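Local coordinates for 2,5-dihydroxypyridine 5,6-dioxygenase (Pseudomonas putida KT2440, PDB 7CUP), which catalyses the iron-dependent, oxygen-consuming ring cleavage of 2,5-dihydroxypyridine to N-formylmaleamate in aerobic nicotinate degradation, at residues 141-146 / 176-181; 270-275 / 294-299; 151-156 / 329-334; 130-135 / 189-194. All coordinates share one frame; numbering follows the deposited sequence.

Interactions 1, 2 and 4 form one buried cluster, with centres 10 to 13 Å apart. Helix 136-151 meets the antiparallel sheet of strands 175-177, 194-197, 263-269, 299-303 and 319-323 here. Interactions 1 and 4 are joined by the backbone bonds from Gly193 and Phe194 to Glu177. Leu270 accepts a bond from Arg141, tying interaction 2 to interaction 1. Interaction 3 lies farther out, about 19 Å from interaction 1 and 26 Å from interaction 4 between centres, in a second antiparallel sheet. Along the chain, interaction 4 opens first and encloses interaction 1; interaction 3 crosses both and spans the later interaction 2. The cluster's sheet also carries iron ligands His265, Ser302 and Asp320.

Interaction 1 of 4, residues 141-146 / 176-181; sequences RVLAAE and TEYGYA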
loop_
_atom_site.group_PDB
_atom_site.type_symbol
_atom_site.label_atom_id
_atom_site.label_comp_id
_atom_site.label_asym_id
_atom_site.label_seq_id
_atom_site.Cartn_x
_atom_site.Cartn_y
_atom_site.Cartn_z
ATOM N N ARG A 141 -15.794 40.135 -6.666
ATOM C CA ARG A 141 -15.365 40.637 -7.997
ATOM C C ARG A 141 -16.169 39.921 -9.087
ATOM O O ARG A 141 -16.619 40.579 -10.047
ATOM C CB ARG A 141 -13.850 40.487 -8.169
ATOM C CG ARG A 141 -13.041 41.369 -7.227
ATOM C CD ARG A 141 -11.535 41.408 -7.485
ATOM N NE ARG A 141 -10.973 40.061 -7.404
ATOM C CZ ARG A 141 -10.769 39.263 -8.455
ATOM N NH1 ARG A 141 -11.031 39.680 -9.679
ATOM N NH2 ARG A 141 -10.308 38.034 -8.289
ATOM N N VAL A 142 -16.381 38.618 -8.945
ATOM C CA VAL A 142 -17.080 37.791 -9.976
ATOM C C VAL A 142 -18.571 38.169 -10.050
ATOM O O VAL A 142 -19.134 38.158 -11.181
ATOM C CB VAL A 142 -16.887 36.290 -9.696
ATOM C CG1 VAL A 142 -17.816 35.419 -10.534
ATOM C CG2 VAL A 142 -15.426 35.895 -9.875
ATOM N N LEU A 143 -19.210 38.390 -8.897
ATOM C CA LEU A 143 -20.637 38.803 -8.829
ATOM C C LEU A 143 -20.800 40.215 -9.425
ATOM O O LEU A 143 -21.823 40.433 -10.103
ATOM C CB LEU A 143 -21.099 38.801 -7.376
ATOM C CG LEU A 143 -21.232 37.444 -6.703
ATOM C CD1 LEU A 143 -22.115 37.595 -5.476
ATOM C CD2 LEU A 143 -21.774 36.382 -7.652
ATOM N N ALA A 144 -19.851 41.130 -9.174
ATOM C CA ALA A 144 -19.815 42.475 -9.803
ATOM C C ALA A 144 -19.779 42.328 -11.335
ATOM O O ALA A 144 -20.542 43.032 -12.050
ATOM C CB ALA A 144 -18.650 43.271 -9.281
ATOM N N ALA A 145 -18.973 41.410 -11.863
ATOM C CA ALA A 145 -18.924 41.146 -13.322
ATOM C C ALA A 145 -20.267 40.580 -13.764
ATOM O O ALA A 145 -20.739 40.945 -14.861
ATOM C CB ALA A 145 -17.804 40.200 -13.683
ATOM N N GLU A 146 -20.846 39.710 -12.945
ATOM C CA GLU A 146 -22.110 39.015 -13.273
ATOM C C GLU A 146 -23.229 40.048 -13.456
ATOM O O GLU A 146 -24.045 39.835 -14.365
ATOM C CB GLU A 146 -22.483 37.993 -12.202
ATOM C CG GLU A 146 -23.767 37.213 -12.516
ATOM C CD GLU A 146 -24.329 36.411 -11.349
ATOM O OE1 GLU A 146 -24.001 36.757 -10.198
ATOM O OE2 GLU A 146 -25.083 35.438 -11.588
ATOM N N THR A 176 -21.503 31.822 -12.854
ATOM C CA THR A 176 -20.238 32.187 -12.169
ATOM C C THR A 176 -19.577 30.951 -11.540
ATOM O O THR A 176 -20.294 30.018 -11.133
ATOM C CB THR A 176 -20.496 33.255 -11.106
ATOM O OG1 THR A 176 -21.277 32.681 -10.057
ATOM C CG2 THR A 176 -21.200 34.456 -11.697
ATOM N N GLU A 177 -18.244 30.961 -11.486
ATOM C CA GLU A 177 -17.433 30.048 -10.650
ATOM C C GLU A 177 -16.474 30.929 -9.860
ATOM O O GLU A 177 -15.668 31.568 -10.535
ATOM C CB GLU A 177 -16.699 29.026 -11.529
ATOM C CG GLU A 177 -17.572 28.278 -12.497
ATOM C CD GLU A 177 -16.894 27.121 -13.206
ATOM O OE1 GLU A 177 -15.814 26.728 -12.765
ATOM O OE2 GLU A 177 -17.459 26.598 -14.191
ATOM N N TYR A 178 -16.587 31.006 -8.517
ATOM C CA TYR A 178 -15.709 31.802 -7.604
ATOM C C TYR A 178 -15.061 30.914 -6.525
ATOM O O TYR A 178 -14.375 31.454 -5.622
ATOM C CB TYR A 178 -16.458 32.975 -6.937
ATOM C CG TYR A 178 -17.792 32.653 -6.284
ATOM C CD1 TYR A 178 -17.857 32.035 -5.039
ATOM C CD2 TYR A 178 -18.999 33.012 -6.871
ATOM C CE1 TYR A 178 -19.062 31.734 -4.424
ATOM C CE2 TYR A 178 -20.218 32.723 -6.263
ATOM C CZ TYR A 178 -20.259 32.083 -5.034
ATOM O OH TYR A 178 -21.448 31.811 -4.391
ATOM N N GLY A 179 -15.227 29.588 -6.603
ATOM C CA GLY A 179 -14.341 28.643 -5.894
ATOM C C GLY A 179 -14.959 27.969 -4.681
ATOM O O GLY A 179 -14.253 27.179 -4.025
ATOM N N TYR A 180 -16.215 28.254 -4.330
ATOM C CA TYR A 180 -16.819 27.641 -3.116
ATOM C C TYR A 180 -18.328 27.533 -3.303
ATOM O O TYR A 180 -18.881 28.245 -4.179
ATOM C CB TYR A 180 -16.291 28.328 -1.850
ATOM C CG TYR A 180 -16.579 29.795 -1.637
ATOM C CD1 TYR A 180 -15.687 30.781 -2.034
ATOM C CD2 TYR A 180 -17.718 30.212 -0.946
ATOM C CE1 TYR A 180 -15.941 32.126 -1.804
ATOM C CE2 TYR A 180 -17.973 31.556 -0.693
ATOM C CZ TYR A 180 -17.083 32.522 -1.119
ATOM O OH TYR A 180 -17.347 33.839 -0.854
ATOM N N ALA A 181 -18.947 26.585 -2.583
ATOM C CA ALA A 181 -20.368 26.208 -2.692
ATOM C C ALA A 181 -21.139 26.607 -1.428
ATOM O O ALA A 181 -21.498 25.695 -0.649
ATOM C CB ALA A 181 -20.479 24.737 -2.947
HETATM O O HOH W 1 -23.769 33.905 -8.862
#
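Val142 and Thr176 make a buried apolar contact between helix 136-151 and the end of edge strand 175-177. The methyl CG1 of Val142 presses on Thr176 CB at 3.5 Å, tighter than usual for two carbons. It reaches the strand because it lies anti to the backbone N (chi1 168°), while CG2 turns toward CB of Tyr178. One turn further along the helix, Glu146 crosses Thr176 at about a right angle. Its chain is extended, and its carboxylate carbon CD rests on the methyl CG2 of Thr176 at 3.7 Å. The methyl thus touches both Val142 CG1 and the Glu146 chain. The polar ends meet through a water that donates to Glu146 OE1 and lies 3.0 Å from Thr176 OG1. The same hydroxyl is bonded to Arg186. Leu143 extends the patch, its CD2 lying 4.2 Å from Tyr178 CE2. The Tyr178 hydroxyl is bonded to Asp182. On the helix, Ala145 also packs on Leu195 of strand 194-197 and on Leu270. Glu177 points away from the helix, and its side chain packs against residues of strands 187-189 and 194-197. Helix 136-151 thus packs against both strand 175-177 and its sheet neighbour 194-197.

Interaction 2 of 4, residues 270-275 / 294-299; sequences LQPRAQ and AFYGNF
Gln271 N donates to Ala294 O at 3.1 Å, and this is the stronger of two backbone bonds between the loops. The donor lies nearly along the C=O axis, with a C=O...N angle of 162°. In return Tyr296 N makes a weak bond of 3.2 Å to Gln271 O. Together they form a single bridge between Gln271 and Phe295. Gln271 O also accepts Ala274 N, which closes a type I turn. The Gln271 side chain bends at chi2 (45°), bringing OE1 back to Arg273 N at 3.1 Å. That N-H lies in the amide plane, on a lone pair of OE1. The other end of the amide, NE2, is bonded to Ser192 O and Asp138. A water donates to Ala274 O and weakly accepts from Tyr296 N.

The packing lies around these bonds. The CB atoms of Gln271 and Ala294 are 3.7 Å apart. The methyl of Ala274 sits against Phe295 CA at 3.8 Å. The Tyr296 ring brings its CD1 edge to Leu270 C, with that carbon near the ring plane, while Tyr296 CB rests 3.8 Å from Pro272 CA. The far end of this ring is held by Ala349 N, bonded to its hydroxyl. The Phe295 ring leads away from the other loop and sets one face on Asn298 CB, near the rim, within the type II turn.

The main-chain bonds align Gln271 with Phe295, and the small side chains of Ala274 and Ala294 are consistent with the close approach. Gln271 spends both ends of its amide on bonds, which is likely to fix its rotation.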
loop_
_atom_site.group_PDB
_atom_site.type_symbol
_atom_site.label_atom_id
_atom_site.label_comp_id
_atom_site.label_asym_id
_atom_site.label_seq_id
_atom_site.Cartn_x
_atom_site.Cartn_y
_atom_site.Cartn_z
ATOM N N LEU A 270 -11.322 36.159 -14.353
ATOM C CA LEU A 270 -11.192 37.164 -13.269
ATOM C C LEU A 270 -10.255 36.645 -12.188
ATOM O O LEU A 270 -10.307 37.181 -11.063
ATOM C CB LEU A 270 -12.591 37.472 -12.724
ATOM C CG LEU A 270 -13.459 38.348 -13.641
ATOM C CD1 LEU A 270 -14.886 38.439 -13.132
ATOM C CD2 LEU A 270 -12.871 39.740 -13.806
ATOM N N GLN A 271 -9.385 35.686 -12.515
ATOM C CA GLN A 271 -8.477 35.048 -11.517
ATOM C C GLN A 271 -7.018 35.466 -11.745
ATOM O O GLN A 271 -6.271 34.844 -12.497
ATOM C CB GLN A 271 -8.657 33.520 -11.551
ATOM C CG GLN A 271 -7.921 32.785 -10.444
ATOM C CD GLN A 271 -8.081 33.421 -9.087
ATOM O OE1 GLN A 271 -7.287 34.262 -8.673
ATOM N NE2 GLN A 271 -9.089 32.959 -8.364
ATOM N N PRO A 272 -6.530 36.507 -11.045
ATOM C CA PRO A 272 -5.153 36.950 -11.226
ATOM C C PRO A 272 -4.115 35.981 -10.640
ATOM O O PRO A 272 -2.956 36.067 -11.013
ATOM C CB PRO A 272 -5.143 38.299 -10.500
ATOM C CG PRO A 272 -6.155 38.121 -9.399
ATOM C CD PRO A 272 -7.252 37.289 -10.029
ATOM N N ARG A 273 -4.523 35.070 -9.759
ATOM C CA ARG A 273 -3.601 34.039 -9.207
ATOM C C ARG A 273 -3.456 32.867 -10.193
ATOM O O ARG A 273 -2.519 32.056 -10.009
ATOM C CB ARG A 273 -4.075 33.633 -7.811
ATOM C CG ARG A 273 -3.928 34.759 -6.797
ATOM C CD ARG A 273 -4.348 34.352 -5.381
ATOM N NE ARG A 273 -5.792 34.168 -5.304
ATOM C CZ ARG A 273 -6.436 33.371 -4.455
ATOM N NH1 ARG A 273 -5.781 32.639 -3.567
ATOM N NH2 ARG A 273 -7.754 33.300 -4.506
ATOM N N ALA A 274 -4.338 32.789 -11.191
ATOM C CA ALA A 274 -4.227 31.858 -12.328
ATOM C C ALA A 274 -3.277 32.520 -13.317
ATOM O O ALA A 274 -3.285 33.742 -13.376
ATOM C CB ALA A 274 -5.566 31.585 -12.970
ATOM N N GLN A 275 -2.529 31.743 -14.088
ATOM C CA GLN A 275 -1.499 32.293 -14.997
ATOM C C GLN A 275 -1.515 31.524 -16.311
ATOM O O GLN A 275 -1.479 30.257 -16.326
ATOM C CB GLN A 275 -0.131 32.226 -14.340
ATOM C CG GLN A 275 -0.005 33.094 -13.105
ATOM C CD GLN A 275 0.058 34.553 -13.479
ATOM O OE1 GLN A 275 0.688 34.918 -14.460
ATOM N NE2 GLN A 275 -0.585 35.396 -12.692
ATOM N N ALA A 294 -9.094 30.283 -16.320
ATOM C CA ALA A 294 -9.478 31.319 -15.336
ATOM C C ALA A 294 -8.608 32.579 -15.427
ATOM O O ALA A 294 -9.008 33.558 -14.796
ATOM C CB ALA A 294 -9.494 30.784 -13.918
ATOM N N PHE A 295 -7.475 32.590 -16.115
ATOM C CA PHE A 295 -6.499 33.693 -15.938
ATOM C C PHE A 295 -7.183 35.041 -16.250
ATOM O O PHE A 295 -7.993 35.160 -17.198
ATOM C CB PHE A 295 -5.206 33.430 -16.701
ATOM C CG PHE A 295 -5.245 33.462 -18.218
ATOM C CD1 PHE A 295 -4.975 34.633 -18.908
ATOM C CD2 PHE A 295 -5.396 32.295 -18.963
ATOM C CE1 PHE A 295 -4.907 34.642 -20.293
ATOM C CE2 PHE A 295 -5.341 32.313 -20.350
ATOM C CZ PHE A 295 -5.112 33.489 -21.018
ATOM N N TYR A 296 -6.868 36.039 -15.435
ATOM C CA TYR A 296 -7.432 37.409 -15.471
ATOM C C TYR A 296 -7.384 37.971 -16.903
ATOM O O TYR A 296 -6.291 38.080 -17.481
ATOM C CB TYR A 296 -6.623 38.259 -14.492
ATOM C CG TYR A 296 -7.192 39.612 -14.132
ATOM C CD1 TYR A 296 -8.213 39.730 -13.202
ATOM C CD2 TYR A 296 -6.643 40.781 -14.633
ATOM C CE1 TYR A 296 -8.704 40.968 -12.807
ATOM C CE2 TYR A 296 -7.112 42.027 -14.238
ATOM C CZ TYR A 296 -8.153 42.121 -13.332
ATOM O OH TYR A 296 -8.646 43.328 -12.944
ATOM N N GLY A 297 -8.532 38.299 -17.490
ATOM C CA GLY A 297 -8.581 39.028 -18.776
ATOM C C GLY A 297 -8.574 38.127 -20.001
ATOM O O GLY A 297 -8.551 38.650 -21.114
ATOM N N ASN A 298 -8.649 36.809 -19.846
ATOM C CA ASN A 298 -8.780 35.911 -21.015
ATOM C C ASN A 298 -10.196 36.096 -21.582
ATOM O O ASN A 298 -11.084 36.604 -20.877
ATOM C CB ASN A 298 -8.383 34.452 -20.669
ATOM C CG ASN A 298 -9.412 33.644 -19.891
ATOM O OD1 ASN A 298 -10.574 34.032 -19.765
ATOM N ND2 ASN A 298 -9.007 32.486 -19.379
ATOM N N PHE A 299 -10.388 35.705 -22.831
ATOM C CA PHE A 299 -11.709 35.363 -23.403
ATOM C C PHE A 299 -11.738 33.845 -23.536
ATOM O O PHE A 299 -10.841 33.281 -24.177
ATOM C CB PHE A 299 -11.943 36.021 -24.762
ATOM C CG PHE A 299 -13.213 35.566 -25.420
ATOM C CD1 PHE A 299 -14.437 35.856 -24.853
ATOM C CD2 PHE A 299 -13.184 34.807 -26.564
ATOM C CE1 PHE A 299 -15.614 35.405 -25.435
ATOM C CE2 PHE A 299 -14.354 34.387 -27.169
ATOM C CZ PHE A 299 -15.570 34.669 -26.590
HETATM O O HOH W 2 -3.557 36.202 -14.591
#

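Interaction 3 of 4, residues 151-156 / 329-334; sequences QARSLH and YLDDKA
Leu155 and His156 pair with Leu330 and Tyr329 as neighbouring antiparallel strands, and Asp331 faces Ser154 just past the pairing. In the hydrogen-bonded pair, His156 N meets Tyr329 O at 2.7 Å and Tyr329 N meets His156 O at 2.8 Å. Asp331 N donates to Ser154 O at 2.8 Å. Leu155 with Leu330 is the non-hydrogen-bonded pair.

The carboxylate of Asp331 adds side-chain bonds. Arg153 N is shared by its two oxygens, at 3.2 Å to OD1 and 3.0 Å to OD2, each using its syn lone pair. OD2 also takes a weak bond from Ser154 N. The group arrives there with CG beside its backbone N (chi1 -55°). With an alanine here, the amides of Arg153 and Ser154 would probably lose their carboxylate partner, leaving the chain just before strand 154-158 less firmly held. A water links Ser154 OG to Asp331 O.

On the apolar side, with Leu155, the methyl of Ala152 meets Leu330 CB and CD2, both at 3.8 Å. On the other face, His156 is bonded to His166 and Asp164 of strand 164-168.

Asp331, at positive phi, starts the tight reversal from strand 327-330 into strand 333-337, a beta hairpin within this antiparallel sheet.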
loop_
_atom_site.group_PDB
_atom_site.type_symbol
_atom_site.label_atom_id
_atom_site.label_comp_id
_atom_site.label_asym_id
_atom_site.label_seq_id
_atom_site.Cartn_x
_atom_site.Cartn_y
_atom_site.Cartn_z
ATOM N N GLN A 151 -27.518 41.665 -17.767
ATOM C CA GLN A 151 -28.339 42.644 -18.532
ATOM C C GLN A 151 -27.803 42.848 -19.974
ATOM O O GLN A 151 -28.608 43.295 -20.817
ATOM C CB GLN A 151 -28.517 43.929 -17.713
ATOM C CG GLN A 151 -27.238 44.591 -17.214
ATOM C CD GLN A 151 -26.478 45.320 -18.298
ATOM O OE1 GLN A 151 -26.486 44.929 -19.466
ATOM N NE2 GLN A 151 -25.804 46.392 -17.908
ATOM N N ALA A 152 -26.539 42.519 -20.292
ATOM C CA ALA A 152 -25.939 42.726 -21.639
ATOM C C ALA A 152 -26.844 42.075 -22.682
ATOM O O ALA A 152 -27.471 41.059 -22.354
ATOM C CB ALA A 152 -24.535 42.165 -21.736
ATOM N N ARG A 153 -26.911 42.643 -23.885
ATOM C CA ARG A 153 -27.820 42.175 -24.969
ATOM C C ARG A 153 -27.007 41.464 -26.056
ATOM O O ARG A 153 -27.593 40.616 -26.781
ATOM C CB ARG A 153 -28.628 43.358 -25.518
ATOM C CG ARG A 153 -29.821 43.745 -24.654
ATOM C CD ARG A 153 -30.901 42.669 -24.667
ATOM N NE ARG A 153 -32.051 42.946 -25.536
ATOM C CZ ARG A 153 -32.200 42.564 -26.815
ATOM N NH1 ARG A 153 -31.251 41.892 -27.449
ATOM N NH2 ARG A 153 -33.313 42.874 -27.465
ATOM N N SER A 154 -25.720 41.815 -26.161
ATOM C CA SER A 154 -24.711 41.179 -27.047
ATOM C C SER A 154 -23.347 41.131 -26.337
ATOM O O SER A 154 -23.048 42.043 -25.511
ATOM C CB SER A 154 -24.594 41.924 -28.343
ATOM O OG SER A 154 -23.822 43.107 -28.162
ATOM N N LEU A 155 -22.528 40.129 -26.679
ATOM C CA LEU A 155 -21.077 40.122 -26.353
ATOM C C LEU A 155 -20.290 40.233 -27.662
ATOM O O LEU A 155 -20.698 39.584 -28.651
ATOM C CB LEU A 155 -20.734 38.850 -25.563
ATOM C CG LEU A 155 -19.254 38.656 -25.216
ATOM C CD1 LEU A 155 -19.100 37.818 -23.956
ATOM C CD2 LEU A 155 -18.499 38.014 -26.369
ATOM N N HIS A 156 -19.204 41.017 -27.675
ATOM C CA HIS A 156 -18.352 41.169 -28.887
ATOM C C HIS A 156 -16.865 41.008 -28.553
ATOM O O HIS A 156 -16.369 41.642 -27.581
ATOM C CB HIS A 156 -18.642 42.493 -29.642
ATOM C CG HIS A 156 -18.301 42.400 -31.099
ATOM N ND1 HIS A 156 -19.256 42.115 -32.075
ATOM C CD2 HIS A 156 -17.110 42.458 -31.743
ATOM C CE1 HIS A 156 -18.672 42.035 -33.259
ATOM N NE2 HIS A 156 -17.349 42.244 -33.083
ATOM N N TYR A 329 -16.453 43.266 -25.332
ATOM C CA TYR A 329 -17.563 44.240 -25.160
ATOM C C TYR A 329 -18.867 43.532 -24.812
ATOM O O TYR A 329 -19.211 42.477 -25.427
ATOM C CB TYR A 329 -17.781 45.063 -26.432
ATOM C CG TYR A 329 -16.568 45.839 -26.840
ATOM C CD1 TYR A 329 -15.637 45.292 -27.707
ATOM C CD2 TYR A 329 -16.337 47.100 -26.335
ATOM C CE1 TYR A 329 -14.503 45.994 -28.074
ATOM C CE2 TYR A 329 -15.208 47.817 -26.693
ATOM C CZ TYR A 329 -14.293 47.257 -27.561
ATOM O OH TYR A 329 -13.178 47.954 -27.895
ATOM N N LEU A 330 -19.578 44.154 -23.871
ATOM C CA LEU A 330 -21.007 43.915 -23.572
ATOM C C LEU A 330 -21.805 45.086 -24.160
ATOM O O LEU A 330 -21.590 46.240 -23.720
ATOM C CB LEU A 330 -21.177 43.830 -22.055
ATOM C CG LEU A 330 -20.463 42.651 -21.401
ATOM C CD1 LEU A 330 -20.793 42.587 -19.916
ATOM C CD2 LEU A 330 -20.820 41.343 -22.113
ATOM N N ASP A 331 -22.643 44.806 -25.157
ATOM C CA ASP A 331 -23.180 45.875 -26.034
ATOM C C ASP A 331 -21.963 46.687 -26.496
ATOM O O ASP A 331 -21.054 46.060 -27.089
ATOM C CB ASP A 331 -24.297 46.589 -25.281
ATOM C CG ASP A 331 -25.327 45.575 -24.820
ATOM O OD1 ASP A 331 -25.600 45.533 -23.638
ATOM O OD2 ASP A 331 -25.793 44.790 -25.655
ATOM N N ASP A 332 -21.865 47.987 -26.209
ATOM C CA ASP A 332 -20.662 48.752 -26.642
ATOM C C ASP A 332 -19.931 49.273 -25.405
ATOM O O ASP A 332 -19.293 50.321 -25.497
ATOM C CB ASP A 332 -20.994 49.810 -27.703
ATOM C CG ASP A 332 -22.287 50.552 -27.442
ATOM O OD1 ASP A 332 -22.568 50.812 -26.253
ATOM O OD2 ASP A 332 -23.004 50.848 -28.430
ATOM N N LYS A 333 -19.986 48.514 -24.311
ATOM C CA LYS A 333 -19.197 48.743 -23.076
ATOM C C LYS A 333 -18.135 47.642 -22.968
ATOM O O LYS A 333 -18.507 46.453 -22.844
ATOM C CB LYS A 333 -20.132 48.765 -21.864
ATOM C CG LYS A 333 -19.454 48.948 -20.510
ATOM C CD LYS A 333 -18.705 50.268 -20.347
ATOM C CE LYS A 333 -18.208 50.506 -18.936
ATOM N NZ LYS A 333 -19.263 50.216 -17.932
ATOM N N ALA A 334 -16.866 48.041 -23.017
ATOM C CA ALA A 334 -15.675 47.173 -22.893
ATOM C C ALA A 334 -15.566 46.692 -21.448
ATOM O O ALA A 334 -15.621 47.558 -20.545
ATOM C CB ALA A 334 -14.430 47.925 -23.283
HETATM O O HOH W 3 -21.461 43.975 -28.875
#

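Interaction 4 of 4, residues 130-135 / 189-194; sequences ARMLPT and HWPSGF
Trp190 lays its indole against Leu133 and Pro134, just past helix 126-131. From CB, the side chain swings anti to the backbone N (chi1 171°) and carries the ring toward these residues. CG comes within 3.9 Å of Pro134 CG. CD1 meets Pro134 CD at 3.5 Å, and NE1 lies 3.4 Å from the same carbon. Pro134 CD stands over the face of the five-membered ring, a CH-pi contact 3.6 Å from its centroid and 24° off the normal. The NE1 hydrogen bond goes to Leu129 O in the helix. On the six-membered ring, CZ2 touches Leu133 CD1 at 3.7 Å, the two side chains lying side by side. A leucine in its place would probably leave Pro134 without a ring face and the carbonyl of Leu129 without its indole donor.

Next to the indole, Pro191 CB packs on Met132 CB at 3.5 Å, and Met132 CE curls back toward Pro191 CG. A water donates to Met132 O and accepts from Ser192 N, bridging the two backbones.

The Trp190-Pro191 peptide is cis and lies in the loop after strand 187-189 of the parallel sheet. Beyond it, Gly193 and Phe194 both face Glu177, forming a G1 beta bulge at the start of strand 194-197.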
loop_
_atom_site.group_PDB
_atom_site.type_symbol
_atom_site.label_atom_id
_atom_site.label_comp_id
_atom_site.label_asym_id
_atom_site.label_seq_id
_atom_site.Cartn_x
_atom_site.Cartn_y
_atom_site.Cartn_z
ATOM N N ALA A 130 -3.729 25.309 -3.482
ATOM C CA ALA A 130 -3.136 26.294 -2.534
ATOM C C ALA A 130 -2.930 27.629 -3.236
ATOM O O ALA A 130 -3.255 28.674 -2.636
ATOM C CB ALA A 130 -1.845 25.806 -1.929
ATOM N N ARG A 131 -2.460 27.605 -4.480
ATOM C CA ARG A 131 -2.111 28.845 -5.213
ATOM C C ARG A 131 -3.388 29.640 -5.531
ATOM O O ARG A 131 -3.289 30.854 -5.570
ATOM C CB ARG A 131 -1.330 28.505 -6.487
ATOM C CG ARG A 131 -0.898 29.715 -7.307
ATOM C CD ARG A 131 0.160 29.373 -8.342
ATOM N NE ARG A 131 -0.098 28.180 -9.160
ATOM C CZ ARG A 131 -0.864 28.146 -10.237
ATOM N NH1 ARG A 131 -1.549 29.217 -10.608
ATOM N NH2 ARG A 131 -0.986 27.022 -10.912
ATOM N N MET A 132 -4.525 28.980 -5.817
ATOM C CA MET A 132 -5.818 29.673 -6.056
ATOM C C MET A 132 -6.816 29.345 -4.925
ATOM O O MET A 132 -7.985 29.160 -5.199
ATOM C CB MET A 132 -6.362 29.324 -7.443
ATOM C CG MET A 132 -5.474 29.857 -8.514
ATOM S SD MET A 132 -5.925 29.374 -10.156
ATOM C CE MET A 132 -5.146 27.757 -10.285
ATOM N N LEU A 133 -6.355 29.298 -3.686
ATOM C CA LEU A 133 -7.237 29.101 -2.501
ATOM C C LEU A 133 -8.314 30.185 -2.510
ATOM O O LEU A 133 -8.000 31.373 -2.608
ATOM C CB LEU A 133 -6.395 29.209 -1.236
ATOM C CG LEU A 133 -7.135 28.872 0.048
ATOM C CD1 LEU A 133 -7.445 27.385 0.113
ATOM C CD2 LEU A 133 -6.311 29.322 1.240
ATOM N N PRO A 134 -9.604 29.807 -2.505
ATOM C CA PRO A 134 -10.676 30.787 -2.689
ATOM C C PRO A 134 -10.784 31.855 -1.577
ATOM O O PRO A 134 -10.436 31.594 -0.426
ATOM C CB PRO A 134 -11.940 29.925 -2.772
ATOM C CG PRO A 134 -11.445 28.562 -3.174
ATOM C CD PRO A 134 -10.092 28.423 -2.521
ATOM N N THR A 135 -11.233 33.058 -1.972
ATOM C CA THR A 135 -11.434 34.261 -1.111
ATOM C C THR A 135 -12.852 34.810 -1.315
ATOM O O THR A 135 -13.392 34.690 -2.420
ATOM C CB THR A 135 -10.375 35.343 -1.377
ATOM O OG1 THR A 135 -10.494 35.839 -2.714
ATOM C CG2 THR A 135 -8.965 34.862 -1.110
ATOM N N HIS A 189 -16.313 25.206 -8.267
ATOM C CA HIS A 189 -15.075 24.436 -8.524
ATOM C C HIS A 189 -13.948 25.160 -7.823
ATOM O O HIS A 189 -13.710 26.317 -8.170
ATOM C CB HIS A 189 -14.833 24.390 -10.030
ATOM C CG HIS A 189 -13.687 23.534 -10.450
ATOM N ND1 HIS A 189 -13.300 23.450 -11.772
ATOM C CD2 HIS A 189 -12.820 22.776 -9.747
ATOM C CE1 HIS A 189 -12.277 22.620 -11.856
ATOM N NE2 HIS A 189 -11.965 22.207 -10.644
ATOM N N TRP A 190 -13.349 24.533 -6.821
ATOM C CA TRP A 190 -12.066 24.997 -6.275
ATOM C C TRP A 190 -10.936 24.356 -7.079
ATOM O O TRP A 190 -10.799 23.135 -7.007
ATOM C CB TRP A 190 -12.039 24.611 -4.814
ATOM C CG TRP A 190 -10.719 24.832 -4.159
ATOM C CD1 TRP A 190 -9.680 25.639 -4.537
ATOM C CD2 TRP A 190 -10.320 24.183 -2.966
ATOM N NE1 TRP A 190 -8.666 25.538 -3.624
ATOM C CE2 TRP A 190 -9.031 24.647 -2.659
ATOM C CE3 TRP A 190 -10.933 23.223 -2.162
ATOM C CZ2 TRP A 190 -8.349 24.215 -1.525
ATOM C CZ3 TRP A 190 -10.257 22.799 -1.043
ATOM C CH2 TRP A 190 -8.998 23.303 -0.726
ATOM N N PRO A 191 -10.141 25.089 -7.907
ATOM C CA PRO A 191 -10.154 26.548 -8.043
ATOM C C PRO A 191 -10.854 27.102 -9.293
ATOM O O PRO A 191 -11.045 26.355 -10.251
ATOM C CB PRO A 191 -8.667 26.815 -8.257
ATOM C CG PRO A 191 -8.250 25.688 -9.186
ATOM C CD PRO A 191 -9.144 24.521 -8.822
ATOM N N SER A 192 -11.199 28.396 -9.282
ATOM C CA SER A 192 -11.842 29.084 -10.430
ATOM C C SER A 192 -11.722 30.599 -10.236
ATOM O O SER A 192 -10.630 31.053 -9.843
ATOM C CB SER A 192 -13.262 28.592 -10.647
ATOM O OG SER A 192 -14.094 28.792 -9.502
ATOM N N GLY A 193 -12.780 31.363 -10.536
ATOM C CA GLY A 193 -12.689 32.833 -10.602
ATOM C C GLY A 193 -12.968 33.351 -12.001
ATOM O O GLY A 193 -12.118 34.064 -12.527
ATOM N N PHE A 194 -14.127 33.028 -12.586
ATOM C CA PHE A 194 -14.536 33.497 -13.938
ATOM C C PHE A 194 -16.047 33.335 -14.121
ATOM O O PHE A 194 -16.770 32.880 -13.198
ATOM C CB PHE A 194 -13.731 32.761 -15.017
ATOM C CG PHE A 194 -13.929 31.268 -15.077
ATOM C CD1 PHE A 194 -13.281 30.423 -14.176
ATOM C CD2 PHE A 194 -14.703 30.695 -16.076
ATOM C CE1 PHE A 194 -13.455 29.044 -14.249
ATOM C CE2 PHE A 194 -14.847 29.310 -16.166
ATOM C CZ PHE A 194 -14.236 28.490 -15.240
HETATM O O HOH W 4 -10.350 29.556 -6.551
#